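Local coordinates for protein HTH-type transcriptional regulator cbl (Escherichia coli K12, PDB 2FYI) that may act as an accessory LysR-type transcriptional regulator within the cys regulon, and is represented by its cofactor-binding domain, at residues Q172-N176 with L177-D181; E54-T57 with L58-G62; A19-H22 with T23-R26; A145-S148 with D149-K152. One frame throughout, in Å; residues are numbered along the deposited sequence.

Overall arrangement
From the N terminus, interaction 3 comes first. It turns the end of strand 14-20 into helix 22-27, near the middle of the domain. Interaction 2 follows on helix 52-61 and packs back on interaction 3, with Ile55 and Leu58 against Ala19. Interaction 4 joins strand 141-145 to helix 148-157. It meets interaction 3 through the salt bridge of Arg26 with Asp149. Interaction 1 comes last, where a loop enters strand 177-180, and it touches interaction 4 at Lys152. All four are local contacts within continuous stretches and run in series, so none encloses or crosses another. Interactions 1 and 2 lie on opposite sides of the chain centre, about 35 Å apart between centres.

Interaction 1 (Q172-N176 with L177-D181); sequences QEEEN and LIRLD
Glu174 OE1 is gripped by two nitrogens of Arg179. NH2 donates to OE1 over 3.1 Å, with an N-H...O angle of 151°. NE adds a weak bond to OE1 at 3.3 Å, and a second weak one to Glu174 OE2, also at 3.3 Å. Together they form a salt bridge where a surface loop enters strand 177-180 of the LysR cofactor-binding domain. The carboxylate comes to the edge of the guanidinium, and OE1 lies near the guanidinium plane. The two flat groups are not coplanar but 38° apart, and NH2 approaches OE1 from above the carboxylate plane. The Glu174 chain bends at its second torsion (chi2 81°), which folds the acid back toward the strand. Arg179 NH2 is also hydrogen-bonded to Ser168 OG, so this nitrogen ties the strand to an earlier part of the same loop. The CE of Lys152, on helix 148-157, packs against both Glu174 and Arg179.

The apolar part of Glu174 lies against Leu177, and the two side chains cross at about a right angle. Glu174 CB meets Leu177 CB at 3.4 Å. Leu177 is buried against Val155 and Leu92. On the loop itself, Asn176 ND2 donates to Glu175 OE1 at 3.1 Å. That donor arrives on the anti side of the carboxylate, while Glu175 OE2 rests 3.6 Å from Leu177 CG.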
ATOM      1  N   GLN A 172       2.100  -6.088  16.447  0.86 86.22           N
ATOM      2  CA  GLN A 172       3.535  -6.435  16.311  0.86 86.34           C
ATOM      3  C   GLN A 172       4.439  -5.199  16.331  0.86 85.04           C
ATOM      4  O   GLN A 172       5.435  -5.130  15.590  0.86 84.83           O
ATOM      5  CB  GLN A 172       3.799  -7.280  15.053  0.86 87.16           C
ATOM      6  CG  GLN A 172       5.264  -7.760  14.898  0.86 87.77           C
ATOM      7  CD  GLN A 172       5.454  -8.758  13.743  0.86 88.37           C
ATOM      8  OE1 GLN A 172       4.493  -9.109  13.033  0.86 89.35           O
ATOM      9  NE2 GLN A 172       6.697  -9.222  13.556  0.86 88.53           N
ATOM     10  N   GLU A 173       4.088  -4.246  17.203  0.86 83.39           N
ATOM     11  CA  GLU A 173       4.663  -2.894  17.188  0.86 81.08           C
ATOM     12  C   GLU A 173       6.205  -2.866  17.166  0.86 78.76           C
ATOM     13  O   GLU A 173       6.882  -3.623  17.877  0.86 78.29           O
ATOM     14  CB  GLU A 173       4.054  -2.012  18.296  0.86 81.51           C
ATOM     15  CG  GLU A 173       4.116  -2.606  19.706  0.86 81.96           C
ATOM     16  CD  GLU A 173       5.289  -2.060  20.532  0.86 82.23           C
ATOM     17  OE1 GLU A 173       5.268  -2.215  21.774  0.86 81.74           O
ATOM     18  OE2 GLU A 173       6.226  -1.466  19.944  0.86 82.34           O
ATOM     19  N   GLU A 174       6.710  -1.969  16.315  0.86 75.62           N
ATOM     20  CA  GLU A 174       8.106  -1.847  15.862  0.86 71.66           C
ATOM     21  C   GLU A 174       9.225  -2.197  16.855  0.86 69.35           C
ATOM     22  O   GLU A 174       9.378  -1.563  17.897  0.86 69.25           O
ATOM     23  CB  GLU A 174       8.293  -0.424  15.344  0.86 71.37           C
ATOM     24  CG  GLU A 174       7.128   0.108  14.440  0.86 70.82           C
ATOM     25  CD  GLU A 174       5.879   0.632  15.184  0.86 70.28           C
ATOM     26  OE1 GLU A 174       4.815   0.706  14.545  0.86 70.21           O
ATOM     27  OE2 GLU A 174       5.941   0.978  16.382  0.86 70.17           O
ATOM     28  N   GLU A 175      10.007  -3.209  16.499  0.86 66.65           N
ATOM     29  CA  GLU A 175      11.137  -3.714  17.311  0.86 64.25           C
ATOM     30  C   GLU A 175      11.985  -2.669  18.049  0.86 60.86           C
ATOM     31  O   GLU A 175      11.995  -2.595  19.276  0.86 60.12           O
ATOM     32  CB  GLU A 175      12.079  -4.551  16.416  0.86 66.14           C
ATOM     33  CG  GLU A 175      11.990  -4.266  14.851  0.86 67.98           C
ATOM     34  CD  GLU A 175      12.462  -2.838  14.355  0.86 68.37           C
ATOM     35  OE1 GLU A 175      13.609  -2.392  14.630  0.86 67.86           O
ATOM     36  OE2 GLU A 175      11.673  -2.183  13.634  0.86 68.39           O
ATOM     37  N   ASN A 176      12.722  -1.893  17.263  1.00 56.98           N
ATOM     38  CA  ASN A 176      13.679  -0.915  17.744  1.00 53.50           C
ATOM     39  C   ASN A 176      13.322   0.463  17.254  1.00 50.22           C
ATOM     40  O   ASN A 176      14.201   1.299  17.034  1.00 50.11           O
ATOM     41  CB  ASN A 176      15.076  -1.227  17.220  1.00 54.48           C
ATOM     42  CG  ASN A 176      15.578  -2.550  17.689  1.00 55.09           C
ATOM     43  OD1 ASN A 176      16.338  -2.618  18.655  1.00 56.11           O
ATOM     44  ND2 ASN A 176      15.146  -3.624  17.031  1.00 54.62           N
ATOM     45  N   LEU A 177      12.038   0.685  17.035  1.00 45.88           N
ATOM     46  CA  LEU A 177      11.562   2.001  16.714  1.00 41.81           C
ATOM     47  C   LEU A 177      10.728   2.455  17.882  1.00 40.47           C
ATOM     48  O   LEU A 177      10.263   1.635  18.670  1.00 41.50           O
ATOM     49  CB  LEU A 177      10.693   1.964  15.468  1.00 40.21           C
ATOM     50  CG  LEU A 177      11.263   1.342  14.207  1.00 38.58           C
ATOM     51  CD1 LEU A 177      10.305   1.646  13.081  1.00 37.40           C
ATOM     52  CD2 LEU A 177      12.643   1.891  13.916  1.00 37.55           C
ATOM     53  N   ILE A 178      10.520   3.764  17.978  0.50 39.30           N
ATOM     54  CA  ILE A 178       9.708   4.358  19.038  0.50 37.58           C
ATOM     55  C   ILE A 178       8.836   5.474  18.451  0.50 36.95           C
ATOM     56  O   ILE A 178       9.258   6.174  17.519  0.50 36.73           O
ATOM     57  CB  ILE A 178      10.608   4.867  20.195  0.50 37.10           C
ATOM     58  CG1 ILE A 178       9.811   5.687  21.205  0.50 37.02           C
ATOM     59  CG2 ILE A 178      11.788   5.659  19.656  0.50 36.42           C
ATOM     60  CD1 ILE A 178      10.532   5.864  22.544  0.50 37.19           C
ATOM     61  N   ARG A 179       7.616   5.619  18.966  1.00 36.36           N
ATOM     62  CA  ARG A 179       6.709   6.688  18.522  1.00 35.74           C
ATOM     63  C   ARG A 179       6.796   7.910  19.442  1.00 33.41           C
ATOM     64  O   ARG A 179       6.601   7.790  20.624  1.00 33.17           O
ATOM     65  CB  ARG A 179       5.275   6.160  18.460  1.00 37.53           C
ATOM     66  CG  ARG A 179       4.925   5.539  17.125  1.00 40.62           C
ATOM     67  CD  ARG A 179       4.009   4.285  17.218  1.00 44.38           C
ATOM     68  NE  ARG A 179       3.947   3.580  15.922  1.00 47.76           N
ATOM     69  CZ  ARG A 179       3.210   3.983  14.871  1.00 49.02           C
ATOM     70  NH1 ARG A 179       2.431   5.067  14.965  1.00 49.14           N
ATOM     71  NH2 ARG A 179       3.234   3.296  13.728  1.00 48.78           N
ATOM     72  N   LEU A 180       7.115   9.081  18.920  1.00 31.85           N
ATOM     73  CA  LEU A 180       7.126  10.274  19.762  1.00 31.46           C
ATOM     74  C   LEU A 180       5.845  11.078  19.509  1.00 33.18           C
ATOM     75  O   LEU A 180       5.381  11.205  18.352  1.00 34.13           O
ATOM     76  CB  LEU A 180       8.360  11.116  19.489  1.00 30.76           C
ATOM     77  CG  LEU A 180       9.737  10.429  19.573  1.00 29.88           C
ATOM     78  CD1 LEU A 180      10.930  11.350  19.325  1.00 28.27           C
ATOM     79  CD2 LEU A 180       9.840   9.778  20.911  1.00 29.10           C
ATOM     80  N   ASP A 181       5.249  11.587  20.583  1.00 33.73           N
ATOM     81  CA  ASP A 181       3.923  12.197  20.527  1.00 34.46           C
ATOM     82  C   ASP A 181       4.025  13.601  19.932  1.00 33.76           C
ATOM     83  O   ASP A 181       4.727  14.453  20.472  1.00 32.82           O
ATOM     84  CB  ASP A 181       3.356  12.259  21.953  1.00 37.55           C
ATOM     85  CG  ASP A 181       2.035  13.054  22.053  1.00 39.89           C
ATOM     86  OD1 ASP A 181       1.819  13.977  21.243  1.00 41.40           O
ATOM     87  OD2 ASP A 181       1.207  12.774  22.960  1.00 40.70           O
TER

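Interaction 2 (E54-T57 with L58-G62); sequences EIAT and LLQNG
Thr57 and Asn61 lie side by side, one helical turn apart, and point the same way. Thr57 CG2 meets Asn61 ND2 at 3.4 Å. This puts the methyl beside the amide, while Thr57 OG1 turns back to bond to Gln53 O. In the next pair the amide end of Gln60 reaches back along the helix, and its NE2 lies 3.6 Å from Ala56 CB. Gln60 CG sits beside its own backbone N (chi1 -59°), and from there the chain extends over the Ala56 carbonyl. A serine in place of Gln60 would probably leave the Ala56 methyl and carbonyl without this cover. Leu58 leans its CG on Glu54 O at 3.3 Å.

The backbone beneath is regular alpha helix. Leu58 N bonds to Glu54 O at 2.8 Å, and Gln60 N bonds to Ala56 O at 2.9 Å. The helix ends in a Schellman motif, with Gly62 at positive phi and its N bonded to Leu59 O.

Glu54 OE1 bonds to Thr51 N and also forms a salt bridge with Arg119 of the second subunit. Ala56 and Leu59 pack on Leu79 of strand 79-94, and Ile55 and Leu58 face Ala19 of strand 14-20.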
ATOM      1  N   GLU A  54     -10.341   7.268  -6.107  1.00 41.21           N
ATOM      2  CA  GLU A  54     -10.955   6.029  -6.573  1.00 40.53           C
ATOM      3  C   GLU A  54     -12.188   5.677  -5.770  1.00 38.85           C
ATOM      4  O   GLU A  54     -13.205   5.233  -6.306  1.00 38.97           O
ATOM      5  CB  GLU A  54      -9.990   4.879  -6.381  1.00 42.16           C
ATOM      6  CG  GLU A  54      -9.328   4.416  -7.642  1.00 44.08           C
ATOM      7  CD  GLU A  54      -7.903   3.945  -7.420  1.00 44.71           C
ATOM      8  OE1 GLU A  54      -7.531   3.486  -6.296  1.00 44.52           O
ATOM      9  OE2 GLU A  54      -7.152   4.058  -8.402  1.00 45.33           O
ATOM     10  N   ILE A  55     -12.060   5.836  -4.464  1.00 36.22           N
ATOM     11  CA  ILE A  55     -13.108   5.494  -3.563  1.00 34.15           C
ATOM     12  C   ILE A  55     -14.325   6.333  -3.864  1.00 34.08           C
ATOM     13  O   ILE A  55     -15.450   5.821  -3.918  1.00 34.45           O
ATOM     14  CB  ILE A  55     -12.674   5.721  -2.148  1.00 33.37           C
ATOM     15  CG1 ILE A  55     -11.351   5.000  -1.901  1.00 32.62           C
ATOM     16  CG2 ILE A  55     -13.737   5.213  -1.202  1.00 33.57           C
ATOM     17  CD1 ILE A  55     -10.964   4.892  -0.441  1.00 32.84           C
ATOM     18  N   ALA A  56     -14.113   7.621  -4.088  1.00 33.60           N
ATOM     19  CA  ALA A  56     -15.223   8.501  -4.436  1.00 32.67           C
ATOM     20  C   ALA A  56     -15.866   8.064  -5.751  1.00 33.16           C
ATOM     21  O   ALA A  56     -17.079   8.027  -5.868  1.00 33.96           O
ATOM     22  CB  ALA A  56     -14.763   9.940  -4.516  1.00 32.22           C
ATOM     23  N   THR A  57     -15.059   7.721  -6.743  1.00 33.30           N
ATOM     24  CA  THR A  57     -15.602   7.287  -8.009  1.00 33.37           C
ATOM     25  C   THR A  57     -16.417   6.019  -7.845  1.00 33.83           C
ATOM     26  O   THR A  57     -17.506   5.918  -8.390  1.00 34.36           O
ATOM     27  CB  THR A  57     -14.487   7.043  -8.979  1.00 34.06           C
ATOM     28  OG1 THR A  57     -13.877   8.298  -9.253  1.00 36.12           O
ATOM     29  CG2 THR A  57     -15.007   6.466 -10.260  1.00 33.72           C
ATOM     30  N   LEU A  58     -15.906   5.049  -7.088  1.00 33.89           N
ATOM     31  CA  LEU A  58     -16.627   3.790  -6.933  1.00 33.69           C
ATOM     32  C   LEU A  58     -17.971   4.045  -6.290  1.00 34.08           C
ATOM     33  O   LEU A  58     -18.954   3.412  -6.634  1.00 34.35           O
ATOM     34  CB  LEU A  58     -15.826   2.778  -6.117  1.00 32.89           C
ATOM     35  CG  LEU A  58     -14.513   2.281  -6.738  1.00 31.40           C
ATOM     36  CD1 LEU A  58     -13.732   1.621  -5.650  1.00 31.68           C
ATOM     37  CD2 LEU A  58     -14.725   1.327  -7.888  1.00 29.19           C
ATOM     38  N   LEU A  59     -18.023   4.989  -5.362  1.00 34.05           N
ATOM     39  CA  LEU A  59     -19.290   5.307  -4.744  1.00 34.10           C
ATOM     40  C   LEU A  59     -20.215   5.947  -5.751  1.00 35.71           C
ATOM     41  O   LEU A  59     -21.377   5.571  -5.823  1.00 35.37           O
ATOM     42  CB  LEU A  59     -19.105   6.213  -3.539  1.00 32.47           C
ATOM     43  CG  LEU A  59     -18.676   5.586  -2.218  1.00 30.90           C
ATOM     44  CD1 LEU A  59     -18.609   6.653  -1.139  1.00 30.27           C
ATOM     45  CD2 LEU A  59     -19.638   4.508  -1.823  1.00 29.85           C
ATOM     46  N   GLN A  60     -19.716   6.902  -6.530  1.00 37.83           N
ATOM     47  CA  GLN A  60     -20.548   7.555  -7.534  1.00 41.84           C
ATOM     48  C   GLN A  60     -21.162   6.541  -8.486  1.00 41.42           C
ATOM     49  O   GLN A  60     -22.312   6.669  -8.849  1.00 42.51           O
ATOM     50  CB  GLN A  60     -19.765   8.608  -8.316  1.00 43.27           C
ATOM     51  CG  GLN A  60     -19.166   9.740  -7.430  1.00 46.67           C
ATOM     52  CD  GLN A  60     -17.924  10.444  -8.058  1.00 47.58           C
ATOM     53  OE1 GLN A  60     -17.816  10.554  -9.296  1.00 50.20           O
ATOM     54  NE2 GLN A  60     -16.986  10.918  -7.202  1.00 48.91           N
ATOM     55  N   ASN A  61     -20.402   5.518  -8.860  1.00 41.04           N
ATOM     56  CA  ASN A  61     -20.839   4.488  -9.799  1.00 41.40           C
ATOM     57  C   ASN A  61     -21.658   3.364  -9.208  1.00 41.26           C
ATOM     58  O   ASN A  61     -22.128   2.508  -9.929  1.00 42.11           O
ATOM     59  CB  ASN A  61     -19.611   3.815 -10.396  1.00 42.88           C
ATOM     60  CG  ASN A  61     -18.779   4.766 -11.220  1.00 44.54           C
ATOM     61  OD1 ASN A  61     -19.297   5.763 -11.731  1.00 44.68           O
ATOM     62  ND2 ASN A  61     -17.476   4.472 -11.353  1.00 44.73           N
ATOM     63  N   GLY A  62     -21.780   3.311  -7.896  1.00 41.15           N
ATOM     64  CA  GLY A  62     -22.434   2.173  -7.272  1.00 40.84           C
ATOM     65  C   GLY A  62     -21.608   0.897  -7.249  1.00 41.24           C
ATOM     66  O   GLY A  62     -22.078  -0.129  -6.825  1.00 40.51           O
TER

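Interaction 3 (A19-H22 with T23-R26); sequences ATTH and TQAR
Arg26 runs alongside His22, one turn earlier in the chain, and the two side chains point the same way. Its CB lies 3.5 Å from His22 O, the carbonyl that accepts from Arg26 N at 3.0 Å. CG then sits over one face of the imidazole in a CH-pi contact, 4.0 Å from the ring centroid and shifted toward the rim. CD comes to 3.3 Å from His22 NE2. Bends at chi2 and chi3 (69°) carry the tip past the ring, and the guanidinium plane stands 75° from it. NE bonds to Thr153 OG1 of the second subunit, and NH1 makes a salt bridge with Asp149 OD2 of its own chain.

This is the junction of strand 14-20 with helix 22-27, and Thr21 holds the N-cap position. Its carbonyl O accepts from Ala25 N, also at 3.0 Å. One water joins His22 ND1 to Thr23 OG1, and His22 NE2 has a weak hydrogen bond with Asp149 OD2. With an alanine in place of His22, the Arg26 chain is likely to lose the ring it lies on, the water one of its two anchors and Asp149 a weak partner. Thr20 OG1 touches Gln24 CG at 3.4 Å, while bonding to Ile68 O.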
ATOM      1  N   ALA A  19     -15.228   0.114   0.038  1.00 32.08           N
ATOM      2  CA  ALA A  19     -14.026   0.602  -0.593  1.00 32.03           C
ATOM      3  C   ALA A  19     -13.280   1.441   0.431  1.00 32.36           C
ATOM      4  O   ALA A  19     -13.873   2.275   1.136  1.00 32.62           O
ATOM      5  CB  ALA A  19     -14.356   1.399  -1.822  1.00 31.12           C
ATOM      6  N   THR A  20     -11.984   1.204   0.533  1.00 32.41           N
ATOM      7  CA  THR A  20     -11.230   1.860   1.563  1.00 33.23           C
ATOM      8  C   THR A  20      -9.729   2.003   1.279  1.00 33.50           C
ATOM      9  O   THR A  20      -9.211   1.492   0.292  1.00 33.57           O
ATOM     10  CB  THR A  20     -11.441   1.135   2.869  1.00 32.55           C
ATOM     11  OG1 THR A  20     -11.029   1.991   3.923  1.00 33.83           O
ATOM     12  CG2 THR A  20     -10.664  -0.165   2.917  1.00 31.06           C
ATOM     13  N   THR A  21      -9.035   2.701   2.163  1.00 33.97           N
ATOM     14  CA  THR A  21      -7.579   2.906   2.076  1.00 34.52           C
ATOM     15  C   THR A  21      -6.795   1.913   2.912  1.00 34.34           C
ATOM     16  O   THR A  21      -7.359   1.247   3.782  1.00 35.29           O
ATOM     17  CB  THR A  21      -7.203   4.303   2.612  1.00 34.72           C
ATOM     18  OG1 THR A  21      -7.693   4.461   3.966  1.00 34.56           O
ATOM     19  CG2 THR A  21      -7.820   5.359   1.739  1.00 34.64           C
ATOM     20  N   HIS A  22      -5.491   1.854   2.670  1.00 34.03           N
ATOM     21  CA  HIS A  22      -4.593   0.984   3.400  1.00 33.21           C
ATOM     22  C   HIS A  22      -4.736   1.211   4.886  1.00 33.33           C
ATOM     23  O   HIS A  22      -4.811   0.261   5.687  1.00 32.13           O
ATOM     24  CB  HIS A  22      -3.157   1.293   2.984  1.00 33.23           C
ATOM     25  CG  HIS A  22      -2.130   0.523   3.757  1.00 33.37           C
ATOM     26  ND1 HIS A  22      -1.681   0.919   5.005  1.00 33.02           N
ATOM     27  CD2 HIS A  22      -1.475  -0.625   3.463  1.00 32.51           C
ATOM     28  CE1 HIS A  22      -0.797   0.043   5.443  1.00 32.87           C
ATOM     29  NE2 HIS A  22      -0.659  -0.904   4.529  1.00 33.02           N
ATOM     30  N   THR A  23      -4.785   2.488   5.254  1.00 33.89           N
ATOM     31  CA  THR A  23      -4.831   2.842   6.662  1.00 35.10           C
ATOM     32  C   THR A  23      -5.991   2.169   7.402  1.00 36.20           C
ATOM     33  O   THR A  23      -5.784   1.536   8.427  1.00 37.01           O
ATOM     34  CB  THR A  23      -4.933   4.373   6.925  1.00 34.83           C
ATOM     35  OG1 THR A  23      -4.007   5.104   6.115  1.00 34.53           O
ATOM     36  CG2 THR A  23      -4.651   4.649   8.378  1.00 33.77           C
ATOM     37  N   GLN A  24      -7.222   2.316   6.916  1.00 36.28           N
ATOM     38  CA  GLN A  24      -8.328   1.759   7.689  1.00 36.44           C
ATOM     39  C   GLN A  24      -8.391   0.251   7.484  1.00 35.39           C
ATOM     40  O   GLN A  24      -8.649  -0.475   8.422  1.00 35.69           O
ATOM     41  CB  GLN A  24      -9.678   2.466   7.416  1.00 37.06           C
ATOM     42  CG  GLN A  24      -9.621   3.715   6.502  1.00 38.45           C
ATOM     43  CD  GLN A  24      -8.944   4.950   7.120  1.00 40.21           C
ATOM     44  OE1 GLN A  24      -8.502   4.955   8.282  1.00 40.74           O
ATOM     45  NE2 GLN A  24      -8.868   6.016   6.328  1.00 40.85           N
ATOM     46  N   ALA A  25      -8.093  -0.225   6.284  1.00 33.45           N
ATOM     47  CA  ALA A  25      -8.121  -1.634   6.059  1.00 32.49           C
ATOM     48  C   ALA A  25      -7.255  -2.371   7.105  1.00 32.96           C
ATOM     49  O   ALA A  25      -7.635  -3.434   7.618  1.00 32.95           O
ATOM     50  CB  ALA A  25      -7.685  -1.911   4.667  1.00 31.55           C
ATOM     51  N   ARG A  26      -6.117  -1.789   7.456  1.00 32.76           N
ATOM     52  CA  ARG A  26      -5.235  -2.446   8.386  1.00 33.64           C
ATOM     53  C   ARG A  26      -5.499  -2.154   9.840  1.00 33.92           C
ATOM     54  O   ARG A  26      -5.347  -3.022  10.688  1.00 34.15           O
ATOM     55  CB  ARG A  26      -3.806  -2.040   8.113  1.00 34.16           C
ATOM     56  CG  ARG A  26      -3.364  -2.482   6.783  1.00 35.43           C
ATOM     57  CD  ARG A  26      -1.983  -2.912   6.820  1.00 35.16           C
ATOM     58  NE  ARG A  26      -1.825  -4.141   7.564  1.00 35.65           N
ATOM     59  CZ  ARG A  26      -0.640  -4.513   8.035  1.00 36.46           C
ATOM     60  NH1 ARG A  26       0.423  -3.731   7.825  1.00 36.07           N
ATOM     61  NH2 ARG A  26      -0.506  -5.650   8.696  1.00 36.23           N
TER
HETATM   62  O   HOH W   1      -1.467   3.796   6.092  1.00 18.49           O

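Interaction 4 (A145-S148 with D149-K152); sequences AQDS and DVIK
Asp147 OD2 caps the start of helix 148-157 by accepting from two backbone nitrogens. Asp149 N reaches its anti lone pair at 2.9 Å. Val150 N comes from the syn side at 3.1 Å, tilted out of the carboxylate plane. That second bond is nearly straight, with an N-H...O angle of 168°. CG lies between the Asp147 backbone N and carbonyl carbon (chi1 68°), which brings the acid to the N-H groups of the first turn. Asp147 is thus a classic N-cap. The helix end would probably help stabilise its negative charge. Further along, Lys152 N bonds to Ser148 O at 3.1 Å.

Charges make the second group. Asp147 OD2 and Asp149 OD2 stand 4.1 Å apart, two like charges probably eased by the helix N terminus and by the cations near Asp149, Arg26 among them. Lys152 NZ is a weak, long partner of Asp149 OD1 at 3.5 Å, and it also bonds to Ser168 O.

Ala145 makes the apolar contacts. Its CB meets Ile151 CG1 at 3.6 Å and, more loosely, Val150 CG1 at 4.4 Å.

Ala145 ends strand 141-145 and is hydrogen-bonded to Thr117 of strand 115-118. Ile151 packs on Ile116 and Tyr118 of that same strand, and Ser148 OG bonds to Tyr118 OH. Asp147 touches His22 of helix 22-27, while its OD1 bonds to Gln49 of the second subunit.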
ATOM      1  N   ALA A 145       5.153   8.184   0.459  1.00 34.85           N
ATOM      2  CA  ALA A 145       4.617   6.843   0.604  1.00 35.33           C
ATOM      3  C   ALA A 145       3.114   6.798   0.321  1.00 36.18           C
ATOM      4  O   ALA A 145       2.393   7.767   0.540  1.00 36.27           O
ATOM      5  CB  ALA A 145       4.910   6.330   2.020  1.00 33.28           C
ATOM      6  N   GLN A 146       2.652   5.662  -0.173  1.00 37.05           N
ATOM      7  CA  GLN A 146       1.238   5.396  -0.247  1.00 37.56           C
ATOM      8  C   GLN A 146       0.674   4.749   1.005  1.00 38.07           C
ATOM      9  O   GLN A 146      -0.534   4.667   1.129  1.00 39.03           O
ATOM     10  CB  GLN A 146       0.916   4.539  -1.442  1.00 37.92           C
ATOM     11  CG  GLN A 146       0.406   5.353  -2.532  1.00 41.16           C
ATOM     12  CD  GLN A 146       0.800   4.820  -3.869  1.00 44.11           C
ATOM     13  OE1 GLN A 146       0.711   3.611  -4.142  1.00 45.59           O
ATOM     14  NE2 GLN A 146       1.251   5.723  -4.739  1.00 46.10           N
ATOM     15  N   ASP A 147       1.522   4.304   1.935  1.00 38.33           N
ATOM     16  CA  ASP A 147       1.034   3.641   3.154  1.00 38.87           C
ATOM     17  C   ASP A 147       2.048   3.563   4.304  1.00 38.25           C
ATOM     18  O   ASP A 147       3.232   3.773   4.116  1.00 38.78           O
ATOM     19  CB  ASP A 147       0.558   2.249   2.793  1.00 40.98           C
ATOM     20  CG  ASP A 147       1.702   1.336   2.383  1.00 43.80           C
ATOM     21  OD1 ASP A 147       1.828   1.053   1.153  1.00 44.50           O
ATOM     22  OD2 ASP A 147       2.487   0.915   3.293  1.00 44.99           O
ATOM     23  N   SER A 148       1.592   3.232   5.495  1.00 38.28           N
ATOM     24  CA  SER A 148       2.461   3.266   6.667  1.00 39.05           C
ATOM     25  C   SER A 148       3.483   2.153   6.779  1.00 38.77           C
ATOM     26  O   SER A 148       4.379   2.262   7.569  1.00 39.44           O
ATOM     27  CB  SER A 148       1.626   3.273   7.944  1.00 41.04           C
ATOM     28  OG  SER A 148       0.501   4.161   7.821  1.00 44.06           O
ATOM     29  N   ASP A 149       3.363   1.072   6.021  1.00 39.19           N
ATOM     30  CA  ASP A 149       4.308  -0.036   6.184  1.00 38.65           C
ATOM     31  C   ASP A 149       5.590   0.242   5.433  1.00 37.46           C
ATOM     32  O   ASP A 149       6.688  -0.073   5.915  1.00 37.07           O
ATOM     33  CB  ASP A 149       3.690  -1.353   5.756  1.00 41.33           C
ATOM     34  CG  ASP A 149       2.514  -1.746   6.646  1.00 45.45           C
ATOM     35  OD1 ASP A 149       2.704  -1.922   7.882  1.00 47.28           O
ATOM     36  OD2 ASP A 149       1.370  -1.853   6.137  1.00 47.05           O
ATOM     37  N   VAL A 150       5.455   0.854   4.256  1.00 34.65           N
ATOM     38  CA  VAL A 150       6.616   1.363   3.568  1.00 31.60           C
ATOM     39  C   VAL A 150       7.363   2.344   4.501  1.00 30.42           C
ATOM     40  O   VAL A 150       8.573   2.190   4.744  1.00 30.45           O
ATOM     41  CB  VAL A 150       6.226   1.987   2.236  1.00 30.75           C
ATOM     42  CG1 VAL A 150       7.411   2.695   1.596  1.00 30.53           C
ATOM     43  CG2 VAL A 150       5.736   0.932   1.335  1.00 29.91           C
ATOM     44  N   ILE A 151       6.650   3.310   5.068  1.00 27.86           N
ATOM     45  CA  ILE A 151       7.290   4.195   6.014  1.00 27.00           C
ATOM     46  C   ILE A 151       8.037   3.431   7.087  1.00 27.71           C
ATOM     47  O   ILE A 151       9.189   3.763   7.387  1.00 28.39           O
ATOM     48  CB  ILE A 151       6.317   5.167   6.659  1.00 26.50           C
ATOM     49  CG1 ILE A 151       5.600   5.978   5.578  1.00 26.34           C
ATOM     50  CG2 ILE A 151       7.049   6.145   7.539  1.00 26.09           C
ATOM     51  CD1 ILE A 151       4.469   6.860   6.080  1.00 24.54           C
ATOM     52  N   LYS A 152       7.434   2.406   7.679  1.00 28.49           N
ATOM     53  CA  LYS A 152       8.174   1.658   8.726  1.00 29.37           C
ATOM     54  C   LYS A 152       9.499   1.084   8.213  1.00 29.02           C
ATOM     55  O   LYS A 152      10.531   1.193   8.876  1.00 29.42           O
ATOM     56  CB  LYS A 152       7.350   0.542   9.358  1.00 29.69           C
ATOM     57  CG  LYS A 152       6.284   1.047  10.283  1.00 31.72           C
ATOM     58  CD  LYS A 152       5.108   0.072  10.296  1.00 33.44           C
ATOM     59  CE  LYS A 152       3.939   0.533  11.180  1.00 33.91           C
ATOM     60  NZ  LYS A 152       2.786  -0.452  11.012  1.00 35.24           N
TER